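Local coordinates for leucine aminopeptidase 2, chloroplastic (Streptomyces sp. BC16019, PDB 5LHJ), which acts as an M17-family metalloaminopeptidase in bottromycin maturation, and probably removes unsubstituted N-terminal amino acids from peptides, at residues G138-D143 / L183-A188; P392-A397 / F411-L416. One frame throughout, in Å; residues are numbered along the deposited sequence.

The two contacts lie on opposite sides of the chain's centre, about 31 Å apart between centres and about 14 Å between nearest atoms, without touching. Contact 1 closes along the chain before contact 2 opens. It ties the chain after helix 124-139 to the C-terminal end of helix 164-185, a likely domain junction, whereas contact 2 lies within the catalytic domain, between the helix and the second strand of a beta-alpha-beta unit. Both are away from the two-manganese site formed by Lys-261, Asp-266, Asp-284, Asp-343 and Glu-345, which is empty of metal in this chain. Each has a further subunit beside it: Pro-187 packs on Gly-326 of one neighbouring subunit, and Pro-415 on Cys-412 of a different one.

Contact 1: residues G138-D143 / L183-A188; sequences GLYRYD and LVNCPA
Two tyrosines, Tyr-140 and Tyr-142, reach from the chain that leaves helix 124-139 to meet Asn-185, in the last turn of helix 164-185, and they use it in different ways. Tyr-140 comes head-on: its ring and the asparagine amide are nearly coplanar, 26° apart, and Asn-185 ND2 arrives at the ring edge to give a hydrogen bond to Tyr-140 OH, 3.1 Å long and bent to 146° at the hydrogen. That hydroxyl also bonds Asp-182, one turn earlier on the same helix, which holds the phenol end from a second direction. Tyr-142 instead slides past Asn-185. Asn-185 CB sits over the middle of its ring, 3.6 Å from the centroid and almost on the ring normal, a clear CH-pi contact. With CG of Tyr-142 anti to the backbone N (chi1 -171°), the ring runs on along the helix end, and its OH lies 3.3 Å from Cys-186 CA and 3.9 Å from Pro-187 CD, where the chain leaves helical geometry.

Asparagine suits this buried place because a single side chain offers a methylene to one ring and an N-H to the other, while its OD1 accepts from the backbone N of Gly-481. Its own carbonyl O is bonded by Lys-282. Tyrosine suits position 140 by spanning the gap with a polar far end, and position 142 by the flat face that receives CB. The contact is consistent with a junction between the N-terminal, macro-like domain and the catalytic domain of the M17 fold.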
ATOM      1  N   GLY A 138       2.449  39.280 -10.190  1.00 19.09           N
ATOM      2  CA  GLY A 138       1.890  38.692 -11.412  1.00 20.18           C
ATOM      3  C   GLY A 138       2.856  38.574 -12.581  1.00 20.95           C
ATOM      4  O   GLY A 138       2.679  37.696 -13.448  1.00 21.70           O
ATOM      5  N   LEU A 139       3.875  39.436 -12.604  1.00 21.01           N
ATOM      6  CA  LEU A 139       4.931  39.387 -13.623  1.00 22.27           C
ATOM      7  C   LEU A 139       6.032  38.371 -13.350  1.00 21.71           C
ATOM      8  O   LEU A 139       6.827  38.061 -14.241  1.00 21.96           O
ATOM      9  CB  LEU A 139       5.592  40.744 -13.784  1.00 23.44           C
ATOM     10  CG  LEU A 139       4.835  41.737 -14.645  1.00 25.17           C
ATOM     11  CD1 LEU A 139       5.535  43.088 -14.562  1.00 26.02           C
ATOM     12  CD2 LEU A 139       4.733  41.236 -16.091  1.00 26.22           C
ATOM     13  N   TYR A 140       6.083  37.868 -12.127  1.00 20.51           N
ATOM     14  CA  TYR A 140       7.119  36.939 -11.714  1.00 19.88           C
ATOM     15  C   TYR A 140       7.272  35.746 -12.657  1.00 21.30           C
ATOM     16  O   TYR A 140       6.290  35.123 -13.037  1.00 21.04           O
ATOM     17  CB  TYR A 140       6.839  36.436 -10.294  1.00 18.73           C
ATOM     18  CG  TYR A 140       7.878  35.464  -9.804  1.00 17.57           C
ATOM     19  CD1 TYR A 140       9.090  35.923  -9.320  1.00 17.35           C
ATOM     20  CD2 TYR A 140       7.670  34.085  -9.876  1.00 17.40           C
ATOM     21  CE1 TYR A 140      10.067  35.045  -8.899  1.00 17.13           C
ATOM     22  CE2 TYR A 140       8.634  33.194  -9.451  1.00 17.17           C
ATOM     23  CZ  TYR A 140       9.846  33.685  -8.967  1.00 17.04           C
ATOM     24  OH  TYR A 140      10.819  32.826  -8.545  1.00 16.54           O
ATOM     25  N   ARG A 141       8.517  35.454 -13.036  1.00 23.04           N
ATOM     26  CA  ARG A 141       8.847  34.238 -13.780  1.00 25.59           C
ATOM     27  C   ARG A 141      10.161  33.705 -13.253  1.00 24.47           C
ATOM     28  O   ARG A 141      11.003  34.476 -12.777  1.00 23.71           O
ATOM     29  CB  ARG A 141       8.946  34.500 -15.298  1.00 29.71           C
ATOM     30  CG  ARG A 141       9.788  35.716 -15.667  1.00 33.46           C
ATOM     31  CD  ARG A 141      10.076  35.892 -17.164  1.00 38.30           C
ATOM     32  NE  ARG A 141       8.941  35.612 -18.061  1.00 42.42           N
ATOM     33  CZ  ARG A 141       8.873  35.980 -19.351  1.00 47.19           C
ATOM     34  NH1 ARG A 141       9.866  36.655 -19.945  1.00 49.12           N
ATOM     35  NH2 ARG A 141       7.795  35.666 -20.073  1.00 48.90           N
ATOM     36  N   TYR A 142      10.325  32.392 -13.316  1.00 23.55           N
ATOM     37  CA  TYR A 142      11.563  31.758 -12.894  1.00 23.57           C
ATOM     38  C   TYR A 142      12.082  30.932 -14.068  1.00 24.33           C
ATOM     39  O   TYR A 142      11.778  29.754 -14.191  1.00 24.31           O
ATOM     40  CB  TYR A 142      11.370  30.914 -11.637  1.00 23.21           C
ATOM     41  CG  TYR A 142      12.694  30.432 -11.074  1.00 23.21           C
ATOM     42  CD1 TYR A 142      13.515  31.294 -10.349  1.00 23.13           C
ATOM     43  CD2 TYR A 142      13.131  29.122 -11.277  1.00 23.27           C
ATOM     44  CE1 TYR A 142      14.735  30.865  -9.843  1.00 23.47           C
ATOM     45  CE2 TYR A 142      14.341  28.682 -10.763  1.00 23.22           C
ATOM     46  CZ  TYR A 142      15.139  29.557 -10.064  1.00 23.75           C
ATOM     47  OH  TYR A 142      16.344  29.136  -9.569  1.00 25.14           O
ATOM     48  N   ASP A 143      12.874  31.584 -14.910  1.00 25.16           N
ATOM     49  CA  ASP A 143      13.388  31.008 -16.157  1.00 26.75           C
ATOM     50  C   ASP A 143      14.892  30.790 -16.165  1.00 26.49           C
ATOM     51  O   ASP A 143      15.452  30.466 -17.216  1.00 26.14           O
ATOM     52  CB  ASP A 143      12.993  31.924 -17.334  1.00 28.62           C
ATOM     53  CG  ASP A 143      11.514  31.880 -17.639  1.00 30.22           C
ATOM     54  OD1 ASP A 143      10.834  30.857 -17.338  1.00 32.35           O
ATOM     55  OD2 ASP A 143      11.021  32.882 -18.203  1.00 33.26           O
ATOM     56  N   LEU A 183      14.447  31.770  -4.129  1.00 16.64           N
ATOM     57  CA  LEU A 183      15.196  30.883  -3.255  1.00 16.63           C
ATOM     58  C   LEU A 183      14.538  29.498  -3.181  1.00 16.35           C
ATOM     59  O   LEU A 183      15.218  28.471  -3.256  1.00 16.13           O
ATOM     60  CB  LEU A 183      15.342  31.488  -1.853  1.00 16.76           C
ATOM     61  CG  LEU A 183      16.213  32.736  -1.745  1.00 17.24           C
ATOM     62  CD1 LEU A 183      15.978  33.403  -0.403  1.00 17.29           C
ATOM     63  CD2 LEU A 183      17.692  32.399  -1.957  1.00 17.72           C
ATOM     64  N   VAL A 184      13.212  29.479  -3.075  1.00 16.33           N
ATOM     65  CA  VAL A 184      12.471  28.210  -3.001  1.00 16.42           C
ATOM     66  C   VAL A 184      12.554  27.457  -4.326  1.00 16.76           C
ATOM     67  O   VAL A 184      12.801  26.244  -4.331  1.00 17.00           O
ATOM     68  CB  VAL A 184      10.998  28.434  -2.578  1.00 16.34           C
ATOM     69  CG1 VAL A 184      10.159  27.164  -2.724  1.00 16.54           C
ATOM     70  CG2 VAL A 184      10.956  28.960  -1.154  1.00 16.42           C
ATOM     71  N   ASN A 185      12.384  28.167  -5.434  1.00 16.99           N
ATOM     72  CA  ASN A 185      12.467  27.566  -6.770  1.00 17.45           C
ATOM     73  C   ASN A 185      13.848  27.042  -7.148  1.00 18.39           C
ATOM     74  O   ASN A 185      13.954  26.123  -7.969  1.00 18.83           O
ATOM     75  CB  ASN A 185      11.984  28.547  -7.838  1.00 17.37           C
ATOM     76  CG  ASN A 185      10.470  28.665  -7.886  1.00 17.03           C
ATOM     77  OD1 ASN A 185       9.751  27.693  -7.618  1.00 17.04           O
ATOM     78  ND2 ASN A 185       9.973  29.846  -8.214  1.00 16.76           N
ATOM     79  N   CYS A 186      14.896  27.606  -6.550  1.00 18.95           N
ATOM     80  CA  CYS A 186      16.268  27.226  -6.890  1.00 20.24           C
ATOM     81  C   CYS A 186      16.482  25.733  -6.644  1.00 20.78           C
ATOM     82  O   CYS A 186      16.166  25.249  -5.563  1.00 20.40           O
ATOM     83  CB  CYS A 186      17.272  28.040  -6.066  1.00 20.84           C
ATOM     84  SG  CYS A 186      18.938  27.922  -6.725  1.00 22.54           S
ATOM     85  N   PRO A 187      17.010  25.000  -7.640  1.00 21.85           N
ATOM     86  CA  PRO A 187      17.365  23.589  -7.396  1.00 22.51           C
ATOM     87  C   PRO A 187      18.249  23.401  -6.169  1.00 22.79           C
ATOM     88  O   PRO A 187      19.159  24.214  -5.947  1.00 21.98           O
ATOM     89  CB  PRO A 187      18.139  23.209  -8.651  1.00 22.81           C
ATOM     90  CG  PRO A 187      17.642  24.113  -9.706  1.00 23.22           C
ATOM     91  CD  PRO A 187      17.296  25.406  -9.021  1.00 22.53           C
ATOM     92  N   ALA A 188      18.020  22.332  -5.397  1.00 23.13           N
ATOM     93  CA  ALA A 188      18.818  22.088  -4.188  1.00 23.33           C
ATOM     94  C   ALA A 188      20.311  21.911  -4.468  1.00 22.79           C
ATOM     95  O   ALA A 188      21.130  22.198  -3.598  1.00 23.31           O
ATOM     96  CB  ALA A 188      18.292  20.891  -3.398  1.00 24.08           C
TER

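Contact 2: residues P392-A397 / F411-L416; sequences PDDRLA and FCRLPL
Arg-413 points both terminal nitrogens at a single oxygen of Asp-394 in a salt bridge. NH1 lies 2.9 Å and NH2 3.0 Å from Asp-394 OD1, each bond bent, with angles of 147° and 141°. The oxygen stays close to the guanidinium plane, so the grip is end-on, but the carboxylate is turned almost perpendicular to that plane, 82° away, and its second oxygen takes no share. NH2 meets OD1 nearly along its C-O axis, while NH1 comes from above the carboxylate plane. Over one face of the guanidinium sits Ala-397 CB, 3.6 Å from Arg-413 CZ; so small a residue lets the flat cation lie close against the helix.

What carries the cation there is a fully extended side chain, with every torsion of Arg-413 near 180°, rising from strand 410-413 toward the first turn of helix 394-407. In this beta-alpha-beta unit the helix follows strand 386-390 and leads back to strand 410-413, parallel to it, so the arginine bridges the second strand and the start of the helix. Its NH2 also bonds the carbonyl oxygen of Thr-391, just after the first strand.

Asp-394 CG lies anti to its carbonyl carbon and beside the backbone N, which turns the carboxylate toward Arg-413. Asp-393 is the N-cap, its OD1 accepting from Leu-396 N at 2.9 Å; aspartate is short enough to turn back onto the N-H of Leu-396. Leu-416 CD1 rests 3.7 Å from Pro-392 CD, an apolar touch, and both residues also pack against Gln-449 of helix 440-449.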
ATOM      1  N   PRO A 392       0.612  31.232  22.562  1.00 19.90           N
ATOM      2  CA  PRO A 392      -0.188  31.358  23.796  1.00 20.99           C
ATOM      3  C   PRO A 392      -0.692  32.779  24.075  1.00 22.42           C
ATOM      4  O   PRO A 392      -1.516  32.954  24.974  1.00 23.28           O
ATOM      5  CB  PRO A 392       0.780  30.909  24.892  1.00 21.00           C
ATOM      6  CG  PRO A 392       2.128  31.143  24.345  1.00 20.93           C
ATOM      7  CD  PRO A 392       2.049  31.053  22.849  1.00 20.27           C
ATOM      8  N   ASP A 393      -0.198  33.770  23.330  1.00 22.95           N
ATOM      9  CA  ASP A 393      -0.479  35.183  23.564  1.00 25.20           C
ATOM     10  C   ASP A 393      -1.591  35.647  22.617  1.00 25.12           C
ATOM     11  O   ASP A 393      -1.376  35.796  21.415  1.00 23.71           O
ATOM     12  CB  ASP A 393       0.829  35.953  23.331  1.00 26.78           C
ATOM     13  CG  ASP A 393       0.763  37.416  23.723  1.00 29.30           C
ATOM     14  OD1 ASP A 393      -0.204  38.129  23.387  1.00 30.23           O
ATOM     15  OD2 ASP A 393       1.744  37.867  24.350  1.00 32.29           O
ATOM     16  N   ASP A 394      -2.788  35.857  23.162  1.00 26.09           N
ATOM     17  CA  ASP A 394      -3.934  36.295  22.360  1.00 27.43           C
ATOM     18  C   ASP A 394      -3.684  37.618  21.631  1.00 27.82           C
ATOM     19  O   ASP A 394      -4.082  37.766  20.472  1.00 27.81           O
ATOM     20  CB  ASP A 394      -5.198  36.406  23.231  1.00 28.56           C
ATOM     21  CG  ASP A 394      -5.757  35.049  23.652  1.00 29.45           C
ATOM     22  OD1 ASP A 394      -5.399  34.002  23.067  1.00 28.74           O
ATOM     23  OD2 ASP A 394      -6.592  35.034  24.589  1.00 30.78           O
ATOM     24  N   ARG A 395      -3.003  38.563  22.281  1.00 29.68           N
ATOM     25  CA  ARG A 395      -2.702  39.856  21.645  1.00 31.09           C
ATOM     26  C   ARG A 395      -1.761  39.689  20.440  1.00 28.60           C
ATOM     27  O   ARG A 395      -1.959  40.327  19.402  1.00 27.92           O
ATOM     28  CB  ARG A 395      -2.102  40.861  22.637  1.00 35.19           C
ATOM     29  CG  ARG A 395      -3.091  41.382  23.670  1.00 39.68           C
ATOM     30  CD  ARG A 395      -2.489  42.515  24.494  1.00 43.92           C
ATOM     31  NE  ARG A 395      -2.281  43.730  23.694  1.00 48.06           N
ATOM     32  CZ  ARG A 395      -3.226  44.623  23.367  1.00 51.76           C
ATOM     33  NH1 ARG A 395      -4.499  44.476  23.755  1.00 53.76           N
ATOM     34  NH2 ARG A 395      -2.897  45.688  22.632  1.00 54.00           N
ATOM     35  N   LEU A 396      -0.761  38.824  20.577  1.00 26.19           N
ATOM     36  CA  LEU A 396       0.131  38.515  19.463  1.00 24.66           C
ATOM     37  C   LEU A 396      -0.612  37.798  18.335  1.00 23.58           C
ATOM     38  O   LEU A 396      -0.392  38.099  17.160  1.00 22.70           O
ATOM     39  CB  LEU A 396       1.306  37.672  19.936  1.00 24.61           C
ATOM     40  CG  LEU A 396       2.399  37.367  18.922  1.00 24.30           C
ATOM     41  CD1 LEU A 396       2.964  38.621  18.266  1.00 24.50           C
ATOM     42  CD2 LEU A 396       3.490  36.575  19.625  1.00 24.17           C
ATOM     43  N   ALA A 397      -1.501  36.871  18.685  1.00 22.48           N
ATOM     44  CA  ALA A 397      -2.330  36.206  17.676  1.00 22.61           C
ATOM     45  C   ALA A 397      -3.115  37.210  16.852  1.00 23.28           C
ATOM     46  O   ALA A 397      -3.129  37.117  15.622  1.00 22.07           O
ATOM     47  CB  ALA A 397      -3.282  35.190  18.297  1.00 22.64           C
ATOM     48  N   PHE A 411      -4.253  32.545   7.145  1.00 18.16           N
ATOM     49  CA  PHE A 411      -3.818  31.796   8.322  1.00 18.21           C
ATOM     50  C   PHE A 411      -5.005  31.408   9.195  1.00 19.09           C
ATOM     51  O   PHE A 411      -5.997  32.124   9.249  1.00 19.21           O
ATOM     52  CB  PHE A 411      -2.863  32.634   9.174  1.00 18.39           C
ATOM     53  CG  PHE A 411      -1.454  32.616   8.693  1.00 18.28           C
ATOM     54  CD1 PHE A 411      -1.016  33.556   7.776  1.00 18.44           C
ATOM     55  CD2 PHE A 411      -0.558  31.652   9.158  1.00 18.42           C
ATOM     56  CE1 PHE A 411       0.299  33.544   7.333  1.00 18.62           C
ATOM     57  CE2 PHE A 411       0.756  31.637   8.711  1.00 18.57           C
ATOM     58  CZ  PHE A 411       1.181  32.583   7.804  1.00 18.60           C
ATOM     59  N   CYS A 412      -4.865  30.280   9.878  1.00 19.59           N
ATOM     60  CA  CYS A 412      -5.813  29.814  10.874  1.00 20.74           C
ATOM     61  C   CYS A 412      -5.052  29.592  12.172  1.00 19.97           C
ATOM     62  O   CYS A 412      -4.066  28.863  12.175  1.00 19.14           O
ATOM     63  CB  CYS A 412      -6.433  28.489  10.437  1.00 21.95           C
ATOM     64  SG  CYS A 412      -7.608  27.844  11.648  1.00 25.30           S
ATOM     65  N   ARG A 413      -5.505  30.203  13.267  1.00 19.70           N
ATOM     66  CA  ARG A 413      -4.934  29.902  14.582  1.00 19.71           C
ATOM     67  C   ARG A 413      -5.370  28.522  15.065  1.00 19.49           C
ATOM     68  O   ARG A 413      -6.573  28.224  15.113  1.00 20.14           O
ATOM     69  CB  ARG A 413      -5.321  30.952  15.622  1.00 20.78           C
ATOM     70  CG  ARG A 413      -4.509  30.823  16.906  1.00 21.74           C
ATOM     71  CD  ARG A 413      -5.022  31.758  17.957  1.00 22.97           C
ATOM     72  NE  ARG A 413      -4.228  31.690  19.177  1.00 23.07           N
ATOM     73  CZ  ARG A 413      -4.472  32.400  20.266  1.00 23.80           C
ATOM     74  NH1 ARG A 413      -5.498  33.258  20.297  1.00 24.46           N
ATOM     75  NH2 ARG A 413      -3.694  32.254  21.332  1.00 23.77           N
ATOM     76  N   LEU A 414      -4.414  27.676  15.419  1.00 18.37           N
ATOM     77  CA  LEU A 414      -4.713  26.401  16.058  1.00 18.16           C
ATOM     78  C   LEU A 414      -4.279  26.436  17.527  1.00 18.08           C
ATOM     79  O   LEU A 414      -3.347  27.142  17.872  1.00 18.06           O
ATOM     80  CB  LEU A 414      -4.028  25.261  15.309  1.00 18.11           C
ATOM     81  CG  LEU A 414      -4.479  25.061  13.856  1.00 18.43           C
ATOM     82  CD1 LEU A 414      -3.694  23.904  13.241  1.00 18.23           C
ATOM     83  CD2 LEU A 414      -5.976  24.795  13.766  1.00 18.98           C
ATOM     84  N   PRO A 415      -4.957  25.669  18.395  1.00 18.00           N
ATOM     85  CA  PRO A 415      -4.680  25.687  19.832  1.00 18.03           C
ATOM     86  C   PRO A 415      -3.469  24.865  20.249  1.00 17.49           C
ATOM     87  O   PRO A 415      -3.213  23.776  19.710  1.00 17.00           O
ATOM     88  CB  PRO A 415      -5.957  25.075  20.428  1.00 18.50           C
ATOM     89  CG  PRO A 415      -6.415  24.125  19.377  1.00 18.39           C
ATOM     90  CD  PRO A 415      -6.140  24.847  18.091  1.00 18.49           C
ATOM     91  N   LEU A 416      -2.745  25.382  21.236  1.00 17.40           N
ATOM     92  CA  LEU A 416      -1.689  24.622  21.905  1.00 17.32           C
ATOM     93  C   LEU A 416      -2.354  23.712  22.942  1.00 17.81           C
ATOM     94  O   LEU A 416      -2.351  24.006  24.134  1.00 17.91           O
ATOM     95  CB  LEU A 416      -0.672  25.573  22.545  1.00 17.38           C
ATOM     96  CG  LEU A 416       0.181  26.351  21.523  1.00 17.19           C
ATOM     97  CD1 LEU A 416       0.749  27.631  22.117  1.00 17.68           C
ATOM     98  CD2 LEU A 416       1.315  25.483  20.991  1.00 16.94           C
TER